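PDB 3VTG: high choriolytic enzyme 1 from Oryzias latipes, which hydrolyses proteins of the inner layer of the fish egg envelope at hatching, as a zinc-dependent endopeptidase of the astacin family. Local coordinates for residues Cys71-Gly76 against Gln82-Asn87; Ile97-Asn102 against Phe107-Thr112. One frame throughout, in Å; residues are numbered along the deposited sequence.

Contact 1: Cys71-Gly76 against Gln82-Asn87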
loop_
_atom_site.group_PDB
_atom_site.type_symbol
_atom_site.label_atom_id
_atom_site.label_comp_id
_atom_site.label_asym_id
_atom_site.label_seq_id
_atom_site.Cartn_x
_atom_site.Cartn_y
_atom_site.Cartn_z
ATOM N N CYS A 71 -4.821 5.895 -8.580
ATOM C CA CYS A 71 -4.602 5.713 -7.151
ATOM C C CYS A 71 -3.121 5.430 -6.927
ATOM O O CYS A 71 -2.599 4.429 -7.416
ATOM C CB CYS A 71 -5.443 4.544 -6.615
ATOM S SG CYS A 71 -6.976 4.149 -7.506
ATOM N N TYR A 72 -2.441 6.318 -6.205
ATOM C CA TYR A 72 -1.007 6.156 -5.949
ATOM C C TYR A 72 -0.542 6.876 -4.690
ATOM O O TYR A 72 -1.237 7.736 -4.146
ATOM C CB TYR A 72 -0.159 6.567 -7.167
ATOM C CG TYR A 72 -0.184 8.037 -7.531
ATOM C CD1 TYR A 72 -0.907 8.486 -8.634
ATOM C CD2 TYR A 72 0.545 8.978 -6.794
ATOM C CE1 TYR A 72 -0.923 9.827 -8.984
ATOM C CE2 TYR A 72 0.530 10.321 -7.132
ATOM C CZ TYR A 72 -0.203 10.738 -8.228
ATOM O OH TYR A 72 -0.212 12.070 -8.568
ATOM N N SER A 73 0.647 6.504 -4.232
ATOM C CA SER A 73 1.284 7.152 -3.100
ATOM C C SER A 73 2.788 7.031 -3.230
ATOM O O SER A 73 3.300 6.104 -3.864
ATOM C CB SER A 73 0.840 6.505 -1.785
ATOM O OG SER A 73 1.550 7.052 -0.685
ATOM N N GLU A 74 3.488 7.980 -2.618
ATOM C CA GLU A 74 4.919 7.850 -2.392
ATOM C C GLU A 74 5.169 6.716 -1.395
ATOM O O GLU A 74 4.290 6.380 -0.592
ATOM C CB GLU A 74 5.491 9.163 -1.852
ATOM C CG GLU A 74 5.215 10.388 -2.717
ATOM C CD GLU A 74 6.031 10.432 -4.000
ATOM O OE1 GLU A 74 7.002 9.653 -4.142
ATOM O OE2 GLU A 74 5.705 11.265 -4.875
ATOM N N LEU A 75 6.361 6.127 -1.455
ATOM C CA LEU A 75 6.761 5.059 -0.538
ATOM C C LEU A 75 7.466 5.602 0.697
ATOM O O LEU A 75 8.553 6.169 0.596
ATOM C CB LEU A 75 7.702 4.078 -1.241
ATOM C CG LEU A 75 7.161 2.854 -1.967
ATOM C CD1 LEU A 75 8.318 2.156 -2.664
ATOM C CD2 LEU A 75 6.474 1.909 -0.994
ATOM N N GLY A 76 6.857 5.412 1.865
ATOM C CA GLY A 76 7.441 5.875 3.123
ATOM C C GLY A 76 7.304 7.375 3.310
ATOM O O GLY A 76 6.591 8.040 2.551
ATOM N N GLN A 82 4.003 15.349 0.915
ATOM C CA GLN A 82 4.004 14.251 -0.046
ATOM C C GLN A 82 2.580 13.931 -0.470
ATOM O O GLN A 82 1.668 13.875 0.358
ATOM C CB GLN A 82 4.726 13.013 0.499
ATOM C CG GLN A 82 4.025 12.278 1.629
ATOM C CD GLN A 82 4.887 11.172 2.189
ATOM O OE1 GLN A 82 5.883 11.431 2.867
ATOM N NE2 GLN A 82 4.514 9.929 1.908
ATOM N N GLU A 83 2.395 13.729 -1.767
ATOM C CA GLU A 83 1.063 13.516 -2.306
ATOM C C GLU A 83 0.644 12.054 -2.292
ATOM O O GLU A 83 1.467 11.139 -2.415
ATOM C CB GLU A 83 0.924 14.130 -3.706
ATOM C CG GLU A 83 0.882 15.654 -3.678
ATOM C CD GLU A 83 0.491 16.300 -5.000
ATOM O OE1 GLU A 83 0.563 15.643 -6.060
ATOM O OE2 GLU A 83 0.114 17.490 -4.972
ATOM N N LEU A 84 -0.655 11.859 -2.099
ATOM C CA LEU A 84 -1.295 10.563 -2.217
ATOM C C LEU A 84 -2.546 10.806 -3.043
ATOM O O LEU A 84 -3.400 11.615 -2.663
ATOM C CB LEU A 84 -1.641 9.995 -0.834
ATOM C CG LEU A 84 -2.185 8.564 -0.722
ATOM C CD1 LEU A 84 -1.938 8.003 0.670
ATOM C CD2 LEU A 84 -3.664 8.488 -1.065
ATOM N N SER A 85 -2.641 10.128 -4.183
ATOM C CA SER A 85 -3.767 10.330 -5.082
ATOM C C SER A 85 -4.872 9.310 -4.872
ATOM O O SER A 85 -4.645 8.099 -4.956
ATOM C CB SER A 85 -3.311 10.311 -6.538
ATOM O OG SER A 85 -4.404 10.565 -7.402
ATOM N N ILE A 86 -6.063 9.821 -4.579
ATOM C CA ILE A 86 -7.286 9.033 -4.603
ATOM C C ILE A 86 -8.178 9.685 -5.660
ATOM O O ILE A 86 -8.922 10.625 -5.368
ATOM C CB ILE A 86 -7.979 8.988 -3.213
ATOM C CG1 ILE A 86 -7.063 8.341 -2.162
ATOM C CG2 ILE A 86 -9.325 8.269 -3.274
ATOM C CD1 ILE A 86 -6.675 6.898 -2.444
ATOM N N ASN A 87 -8.069 9.221 -6.904
ATOM C CA ASN A 87 -8.925 9.744 -7.963
ATOM C C ASN A 87 -10.389 9.524 -7.592
ATOM O O ASN A 87 -10.778 8.420 -7.206
ATOM C CB ASN A 87 -8.614 9.102 -9.313
ATOM C CG ASN A 87 -9.461 9.677 -10.433
ATOM O OD1 ASN A 87 -10.539 9.161 -10.732
ATOM N ND2 ASN A 87 -8.994 10.763 -11.036
HETATM O O HOH W 1 1.678 13.438 -7.252
HETATM O O HOH W 2 2.199 9.702 0.015
HETATM O O HOH W 3 4.622 13.897 -3.517
#

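Contact 2: Ile97-Asn102 against Phe107-Thr112. With ZN (zinc ion), chain B.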
loop_
_atom_site.group_PDB
_atom_site.type_symbol
_atom_site.label_atom_id
_atom_site.label_comp_id
_atom_site.label_asym_id
_atom_site.label_seq_id
_atom_site.Cartn_x
_atom_site.Cartn_y
_atom_site.Cartn_z
ATOM N N ILE A 97 -8.030 2.778 -0.668
ATOM C CA ILE A 97 -7.440 3.841 0.146
ATOM C C ILE A 97 -6.461 3.253 1.169
ATOM O O ILE A 97 -5.355 3.766 1.335
ATOM C CB ILE A 97 -8.512 4.734 0.815
ATOM C CG1 ILE A 97 -9.381 5.417 -0.249
ATOM C CG2 ILE A 97 -7.855 5.780 1.712
ATOM C CD1 ILE A 97 -10.754 5.836 0.237
ATOM N N GLN A 98 -6.853 2.155 1.815
ATOM C CA GLN A 98 -5.974 1.453 2.756
ATOM C C GLN A 98 -4.682 0.970 2.090
ATOM O O GLN A 98 -3.599 1.086 2.666
ATOM C CB GLN A 98 -6.701 0.273 3.396
ATOM C CG GLN A 98 -7.847 0.660 4.317
ATOM C CD GLN A 98 -8.601 -0.557 4.814
ATOM O OE1 GLN A 98 -8.002 -1.495 5.346
ATOM N NE2 GLN A 98 -9.916 -0.553 4.641
ATOM N N HIS A 99 -4.814 0.434 0.877
ATOM C CA HIS A 99 -3.681 0.026 0.043
ATOM C C HIS A 99 -2.724 1.185 -0.144
ATOM O O HIS A 99 -1.513 1.047 0.074
ATOM C CB HIS A 99 -4.220 -0.512 -1.285
ATOM C CG HIS A 99 -3.162 -0.823 -2.320
ATOM N ND1 HIS A 99 -2.844 -2.086 -2.675
ATOM C CD2 HIS A 99 -2.382 0.018 -3.114
ATOM C CE1 HIS A 99 -1.898 -2.055 -3.634
ATOM N NE2 HIS A 99 -1.616 -0.767 -3.901
ATOM N N GLU A 100 -3.255 2.349 -0.518
ATOM C CA GLU A 100 -2.419 3.538 -0.725
ATOM C C GLU A 100 -1.746 4.025 0.557
ATOM O O GLU A 100 -0.568 4.399 0.544
ATOM C CB GLU A 100 -3.216 4.677 -1.376
ATOM C CG GLU A 100 -3.758 4.366 -2.767
ATOM C CD GLU A 100 -2.708 3.836 -3.731
ATOM O OE1 GLU A 100 -1.510 4.171 -3.591
ATOM O OE2 GLU A 100 -3.089 3.073 -4.640
ATOM N N LEU A 101 -2.489 4.009 1.659
ATOM C CA LEU A 101 -1.933 4.388 2.953
ATOM C C LEU A 101 -0.794 3.450 3.370
ATOM O O LEU A 101 0.183 3.885 3.980
ATOM C CB LEU A 101 -3.031 4.450 4.018
ATOM C CG LEU A 101 -4.073 5.563 3.840
ATOM C CD1 LEU A 101 -5.287 5.287 4.714
ATOM C CD2 LEU A 101 -3.500 6.945 4.135
ATOM N N ASN A 102 -0.914 2.169 3.020
ATOM C CA ASN A 102 0.169 1.210 3.242
ATOM C C ASN A 102 1.441 1.530 2.453
ATOM O O ASN A 102 2.547 1.346 2.972
ATOM C CB ASN A 102 -0.295 -0.223 2.987
ATOM C CG ASN A 102 -0.842 -0.877 4.235
ATOM O OD1 ASN A 102 -0.083 -1.262 5.130
ATOM N ND2 ASN A 102 -2.166 -1.000 4.309
ATOM N N PHE A 107 5.332 0.200 2.432
ATOM C CA PHE A 107 5.110 -1.143 1.891
ATOM C C PHE A 107 4.905 -1.172 0.384
ATOM O O PHE A 107 4.233 -0.310 -0.188
ATOM C CB PHE A 107 3.957 -1.835 2.617
ATOM C CG PHE A 107 4.237 -2.071 4.066
ATOM C CD1 PHE A 107 5.099 -3.090 4.462
ATOM C CD2 PHE A 107 3.683 -1.249 5.035
ATOM C CE1 PHE A 107 5.384 -3.297 5.799
ATOM C CE2 PHE A 107 3.963 -1.453 6.377
ATOM C CZ PHE A 107 4.813 -2.479 6.757
ATOM N N GLN A 108 5.490 -2.187 -0.242
ATOM C CA GLN A 108 5.457 -2.344 -1.693
ATOM C C GLN A 108 4.524 -3.478 -2.097
ATOM O O GLN A 108 4.032 -4.220 -1.245
ATOM C CB GLN A 108 6.874 -2.582 -2.220
ATOM C CG GLN A 108 7.844 -1.488 -1.796
ATOM C CD GLN A 108 9.281 -1.804 -2.129
ATOM O OE1 GLN A 108 10.033 -2.290 -1.285
ATOM N NE2 GLN A 108 9.673 -1.528 -3.365
ATOM N N HIS A 109 4.269 -3.603 -3.397
ATOM C CA HIS A 109 3.393 -4.660 -3.901
ATOM C C HIS A 109 3.935 -6.026 -3.609
ATOM O O HIS A 109 5.137 -6.274 -3.758
ATOM C CB HIS A 109 3.135 -4.486 -5.391
ATOM C CG HIS A 109 2.400 -3.214 -5.731
ATOM N ND1 HIS A 109 2.798 -2.388 -6.713
ATOM C CD2 HIS A 109 1.273 -2.633 -5.160
ATOM C CE1 HIS A 109 1.966 -1.334 -6.773
ATOM N NE2 HIS A 109 1.029 -1.490 -5.824
ATOM N N GLU A 110 3.044 -6.920 -3.186
ATOM C CA GLU A 110 3.420 -8.269 -2.768
ATOM C C GLU A 110 4.193 -9.040 -3.840
ATOM O O GLU A 110 5.172 -9.724 -3.525
ATOM C CB GLU A 110 2.183 -9.058 -2.318
ATOM C CG GLU A 110 2.490 -10.326 -1.534
ATOM C CD GLU A 110 3.011 -10.061 -0.131
ATOM O OE1 GLU A 110 3.215 -8.882 0.242
ATOM O OE2 GLU A 110 3.224 -11.045 0.602
ATOM N N GLN A 111 3.760 -8.918 -5.096
ATOM C CA GLN A 111 4.368 -9.676 -6.190
ATOM C C GLN A 111 5.806 -9.250 -6.504
ATOM O O GLN A 111 6.479 -9.901 -7.297
ATOM C CB GLN A 111 3.495 -9.643 -7.455
ATOM C CG GLN A 111 3.562 -8.359 -8.276
ATOM C CD GLN A 111 2.662 -7.255 -7.752
ATOM O OE1 GLN A 111 1.821 -7.475 -6.875
ATOM N NE2 GLN A 111 2.834 -6.054 -8.293
ATOM N N THR A 112 6.270 -8.167 -5.883
ATOM C CA THR A 112 7.646 -7.699 -6.079
ATOM C C THR A 112 8.592 -8.125 -4.953
ATOM O O THR A 112 9.771 -7.777 -4.972
ATOM C CB THR A 112 7.727 -6.168 -6.269
ATOM O OG1 THR A 112 7.438 -5.501 -5.034
ATOM C CG2 THR A 112 6.770 -5.698 -7.361
HETATM ZN ZN ZN B . -0.180 0.012 -5.159
HETATM O O HOH W 4 -0.829 1.973 -5.675
HETATM O O HOH W 5 -1.561 -0.444 -6.948
#

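Contact 1: Cys71-Gly76 against Gln82-Asn87
Tyr72 and Ser85 form the one sound antiparallel bridge of a beta hairpin, in which the edge strand 71-73 pairs with strand 81-86 at the border of the five-stranded mixed sheet of this astacin-type protease. The segment axes run at 163° to each other, and two backbone bonds fix the register: Tyr72 N to Ser85 O at 3.1 Å and Ser85 N to Tyr72 O at 2.8 Å. On the same face of the sheet, Ser85 CB sits over the centre of the Tyr72 ring, 14° off its normal, a CH-pi contact. With chi1 at 67°, Tyr72 CG lies between the backbone N and the carbonyl carbon, which folds the ring over Ser85. In the ring plane, a water links Tyr72 OH to Glu83 OE1, a carboxylate also salt-bridged to Lys68. With an alanine in place of Tyr72, Ser85 CB and the water on Glu83 OE1 would probably lose their aromatic cover and phenolic anchor. Further along the hairpin, a second water gives its hydrogens to Ser73 OG and Glu83 O and accepts one from Gln82 NE2. Gln82 OE1 accepts from Lys78 N, while NE2 also donates to Gly76 O at 2.9 Å, close to the amide plane.

Contact 2: Ile97-Asn102 against Phe107-Thr112
Metal coordination carries the main side-chain link between helix segment 97-102 and the loop 107-112: His99 NE2 binds the zinc ion at 2.1 Å and His109 NE2 at 2.0 Å. His103 completes the protein ligands of the HExxHxxGxxH motif of astacins and other metzincins, whose last histidine is His109, and two waters also coordinate the metal. The imidazoles meet rim to rim with their planes 31° apart, and their NE2 atoms, 3.3 Å from each other, are held close by the shared metal. A chi1 of 173° swings the His99 ring away from the backbone N and out to the zinc; its ND1 donates to Ile152 O, fixing the ring's rotation from behind. Glu100, the predicted active-site residue, accepts through OE2 a hydrogen bond of 2.7 Å from one zinc-bound water, consistent with the water activation known in this family.

Hydrogen bonding ties the backbones: Phe107 N donates to Asn102 O at 3.1 Å, with an N-H...O angle of 159°. Asn102 ND2 also bonds back to Gln98 O, approaching from the face of that carbonyl opposite to Asn102 N.

Van der Waals contact is slighter: Asn102 O lies at the edge of the Phe107 ring, 3.5 Å from CD2. Around the contact, Phe107 and Asn102 both press on Ile193 of helix 187-196, whereas Ile97 and Leu101 pack against helix 32-43 and strand 81-86.

Contact 2 is buried near the centre of the chain, whereas contact 1 is only partly buried and forms the border of the sheet, so their chemistries differ: a metal held by ring nitrogens and waters in a buried active site, backbone pairing and bridging waters at the edge. They share no element, but strand 81-86 leads on to helix 94-105, and Leu84 and Ile86 pack against Glu100 of that helix. The two contacts also touch directly. Glu100 OE1 lies 3.2 Å from Ser73 N, a packing approach, and Leu75 CD2 comes within 3.3 Å of Phe107 O. The disulfide of Cys71 to Cys91 further joins the hairpin to the chain just before the zinc-binding helix.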